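Local coordinates for protein pullulanase (Bacillus acidopullulyticus, PDB 2WAN) that hydrolyses alpha-1,6-glucosidic linkages in pullulan and at the branch points of starch-type polysaccharides, as a debranching member of the alpha-amylase superfamily, at residues 887-892 against 902-907. Residues are numbered along the deposited sequence; the frame is centred on the assembly and turned at random.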
ATOM      1  N   ASP A 887     -20.570  30.111  31.286  1.00 16.27           N
ATOM      2  CA  ASP A 887     -20.307  29.011  32.205  1.00 18.26           C
ATOM      3  C   ASP A 887     -19.772  27.799  31.450  1.00 17.48           C
ATOM      4  O   ASP A 887     -20.373  27.360  30.457  1.00 17.50           O
ATOM      5  CB  ASP A 887     -21.593  28.630  32.944  1.00 20.19           C
ATOM      6  CG  ASP A 887     -21.345  27.598  34.038  1.00 26.52           C
ATOM      7  OD1 ASP A 887     -21.824  26.461  33.906  1.00 34.21           O
ATOM      8  OD2 ASP A 887     -20.629  27.917  35.007  1.00 34.07           O
ATOM      9  N   TRP A 888     -18.659  27.253  31.940  1.00 16.38           N
ATOM     10  CA  TRP A 888     -18.064  26.032  31.379  1.00 14.68           C
ATOM     11  C   TRP A 888     -18.157  24.854  32.343  1.00 14.47           C
ATOM     12  O   TRP A 888     -17.886  24.983  33.542  1.00 13.96           O
ATOM     13  CB  TRP A 888     -16.608  26.275  30.951  1.00 13.09           C
ATOM     14  CG  TRP A 888     -16.536  27.188  29.785  1.00 12.78           C
ATOM     15  CD1 TRP A 888     -16.459  28.560  29.815  1.00 13.71           C
ATOM     16  CD2 TRP A 888     -16.574  26.814  28.403  1.00 12.82           C
ATOM     17  NE1 TRP A 888     -16.453  29.058  28.531  1.00 14.44           N
ATOM     18  CE2 TRP A 888     -16.508  28.010  27.644  1.00 14.55           C
ATOM     19  CE3 TRP A 888     -16.646  25.575  27.727  1.00 11.62           C
ATOM     20  CZ2 TRP A 888     -16.523  28.014  26.238  1.00 14.37           C
ATOM     21  CZ3 TRP A 888     -16.647  25.578  26.333  1.00 13.58           C
ATOM     22  CH2 TRP A 888     -16.597  26.794  25.602  1.00 13.49           C
ATOM     23  N   THR A 889     -18.571  23.708  31.812  1.00 10.71           N
ATOM     24  CA  THR A 889     -18.637  22.471  32.575  1.00 11.10           C
ATOM     25  C   THR A 889     -17.374  21.660  32.304  1.00 12.05           C
ATOM     26  O   THR A 889     -17.077  21.353  31.154  1.00 10.88           O
ATOM     27  CB  THR A 889     -19.887  21.634  32.171  1.00 11.98           C
ATOM     28  OG1 THR A 889     -21.067  22.407  32.396  1.00 15.84           O
ATOM     29  CG2 THR A 889     -19.959  20.349  33.010  1.00 12.00           C
ATOM     30  N   ILE A 890     -16.627  21.313  33.358  1.00 10.29           N
ATOM     31  CA  ILE A 890     -15.447  20.452  33.212  1.00 10.87           C
ATOM     32  C   ILE A 890     -15.927  19.013  33.060  1.00 11.04           C
ATOM     33  O   ILE A 890     -16.679  18.527  33.892  1.00 13.09           O
ATOM     34  CB  ILE A 890     -14.509  20.553  34.451  1.00  9.17           C
ATOM     35  CG1 ILE A 890     -14.058  22.008  34.656  1.00 12.10           C
ATOM     36  CG2 ILE A 890     -13.316  19.599  34.281  1.00 11.80           C
ATOM     37  CD1 ILE A 890     -13.523  22.292  36.088  1.00 14.94           C
ATOM     38  N   VAL A 891     -15.525  18.351  31.973  1.00  9.85           N
ATOM     39  CA  VAL A 891     -15.872  16.931  31.782  1.00 11.08           C
ATOM     40  C   VAL A 891     -14.631  16.018  31.688  1.00  9.46           C
ATOM     41  O   VAL A 891     -14.728  14.804  31.837  1.00 12.47           O
ATOM     42  CB  VAL A 891     -16.847  16.716  30.563  1.00 10.88           C
ATOM     43  CG1 VAL A 891     -18.156  17.421  30.814  1.00 12.06           C
ATOM     44  CG2 VAL A 891     -16.206  17.191  29.264  1.00 14.27           C
ATOM     45  N   GLY A 892     -13.459  16.612  31.462  1.00 10.31           N
ATOM     46  CA  GLY A 892     -12.200  15.866  31.446  1.00 10.39           C
ATOM     47  C   GLY A 892     -11.160  16.668  32.207  1.00  9.61           C
ATOM     48  O   GLY A 892     -10.815  17.794  31.820  1.00 10.65           O
ATOM     49  N   LEU A 902     -17.702  17.632  36.313  1.00 12.42           N
ATOM     50  CA  LEU A 902     -16.669  17.542  37.352  1.00 13.60           C
ATOM     51  C   LEU A 902     -16.512  18.873  38.068  1.00 15.65           C
ATOM     52  O   LEU A 902     -15.600  19.051  38.881  1.00 16.56           O
ATOM     53  CB  LEU A 902     -15.327  17.171  36.726  1.00 12.94           C
ATOM     54  CG  LEU A 902     -15.297  15.870  35.919  1.00 14.48           C
ATOM     55  CD1 LEU A 902     -13.902  15.619  35.386  1.00 15.12           C
ATOM     56  CD2 LEU A 902     -15.788  14.664  36.772  1.00 14.02           C
ATOM     57  N   GLY A 903     -17.397  19.810  37.756  1.00 15.54           N
ATOM     58  CA  GLY A 903     -17.308  21.148  38.318  1.00 16.10           C
ATOM     59  C   GLY A 903     -17.547  22.159  37.223  1.00 15.92           C
ATOM     60  O   GLY A 903     -17.399  21.839  36.043  1.00 17.16           O
ATOM     61  N   HIS A 904     -17.931  23.370  37.622  1.00 15.94           N
ATOM     62  CA  HIS A 904     -18.153  24.485  36.689  1.00 14.97           C
ATOM     63  C   HIS A 904     -17.143  25.592  36.931  1.00 15.73           C
ATOM     64  O   HIS A 904     -16.759  25.854  38.088  1.00 17.33           O
ATOM     65  CB  HIS A 904     -19.566  25.054  36.866  1.00 16.03           C
ATOM     66  CG  HIS A 904     -20.646  24.110  36.436  1.00 17.21           C
ATOM     67  ND1 HIS A 904     -21.357  24.277  35.268  1.00 23.35           N
ATOM     68  CD2 HIS A 904     -21.104  22.964  36.996  1.00 18.39           C
ATOM     69  CE1 HIS A 904     -22.229  23.293  35.141  1.00 19.55           C
ATOM     70  NE2 HIS A 904     -22.085  22.475  36.168  1.00 17.87           N
ATOM     71  N   VAL A 905     -16.716  26.246  35.850  1.00 12.83           N
ATOM     72  CA  VAL A 905     -15.789  27.381  35.948  1.00 13.57           C
ATOM     73  C   VAL A 905     -16.158  28.459  34.934  1.00 15.16           C
ATOM     74  O   VAL A 905     -16.824  28.171  33.921  1.00 14.81           O
ATOM     75  CB  VAL A 905     -14.310  26.964  35.710  1.00 14.83           C
ATOM     76  CG1 VAL A 905     -13.773  26.094  36.867  1.00 15.93           C
ATOM     77  CG2 VAL A 905     -14.163  26.262  34.351  1.00 16.10           C
ATOM     78  N   MET A 906     -15.743  29.697  35.216  1.00 14.76           N
ATOM     79  CA  MET A 906     -15.781  30.792  34.250  1.00 13.14           C
ATOM     80  C   MET A 906     -14.442  31.503  34.199  1.00 14.21           C
ATOM     81  O   MET A 906     -13.730  31.563  35.203  1.00 15.73           O
ATOM     82  CB  MET A 906     -16.862  31.817  34.612  1.00 17.30           C
ATOM     83  CG  MET A 906     -18.226  31.225  34.745  1.00 20.78           C
ATOM     84  SD  MET A 906     -19.414  32.454  35.336  1.00 30.20           S
ATOM     85  CE  MET A 906     -19.340  33.637  34.029  1.00 22.93           C
ATOM     86  N   GLY A 907     -14.117  32.056  33.035  1.00 12.27           N
ATOM     87  CA  GLY A 907     -12.979  32.975  32.876  1.00 13.78           C
ATOM     88  C   GLY A 907     -11.628  32.355  32.623  1.00 13.03           C
ATOM     89  O   GLY A 907     -10.957  32.698  31.652  1.00 14.14           O
TER
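H904 reaches across to D887 and T889, and its side chain is worth following outward. CB lies 3.6 Å from OD2 of D887. From there CG turns back beside the residue's own backbone N (chi1 -68°), which lays the ring over T889, with CA of T889 beneath one face. At ND1 the ring gives its proton to OD1 of D887, 2.6 Å away, on the syn lone pair of that oxygen. Carboxylate and imidazole are nearly coplanar, 15° apart, although OD1 sits somewhat out of the ring plane; D887 gets there by holding CG anti to its backbone N. CE1 comes next, 3.1 Å from OG1 of T889, whose side chain runs alongside the ring. At the tip NE2 is hydrogen-bonded to a bound glycerol, most likely a crystallisation additive. The hydrogen bond to the carboxylate probably stabilises positive charge on the ring.

All this rides on an antiparallel pairing in the C-terminal all-beta domain, about 45 Å from the centre of the chain: 904-905 runs along one side of strand 888-893, and the C-terminal strand 915-920 pairs with it too. W888 and V905 form a hydrogen-bonded pair, W888 N to V905 O and V905 N to W888 O, 2.9 Å each; T889 and H904 are the non-hydrogen-bonded pair next to it. Further along, I890 N hydrogen-bonds to G903 O at 2.8 Å and I890 O accepts from L902 N, carrying the pairing into the loop.

On the face away from the histidine, CD1 of I890 meets CG1 of V905 at 3.9 Å, the two side chains crossing at about a right angle. The other branch of I890, CG2, packs on CB of L902, whose CD1 continues to the carbonyl of V891. W888 touches V905 through CB, while its indole swings clear of 902-907, and NE1 hydrogen-bonds to P884 O.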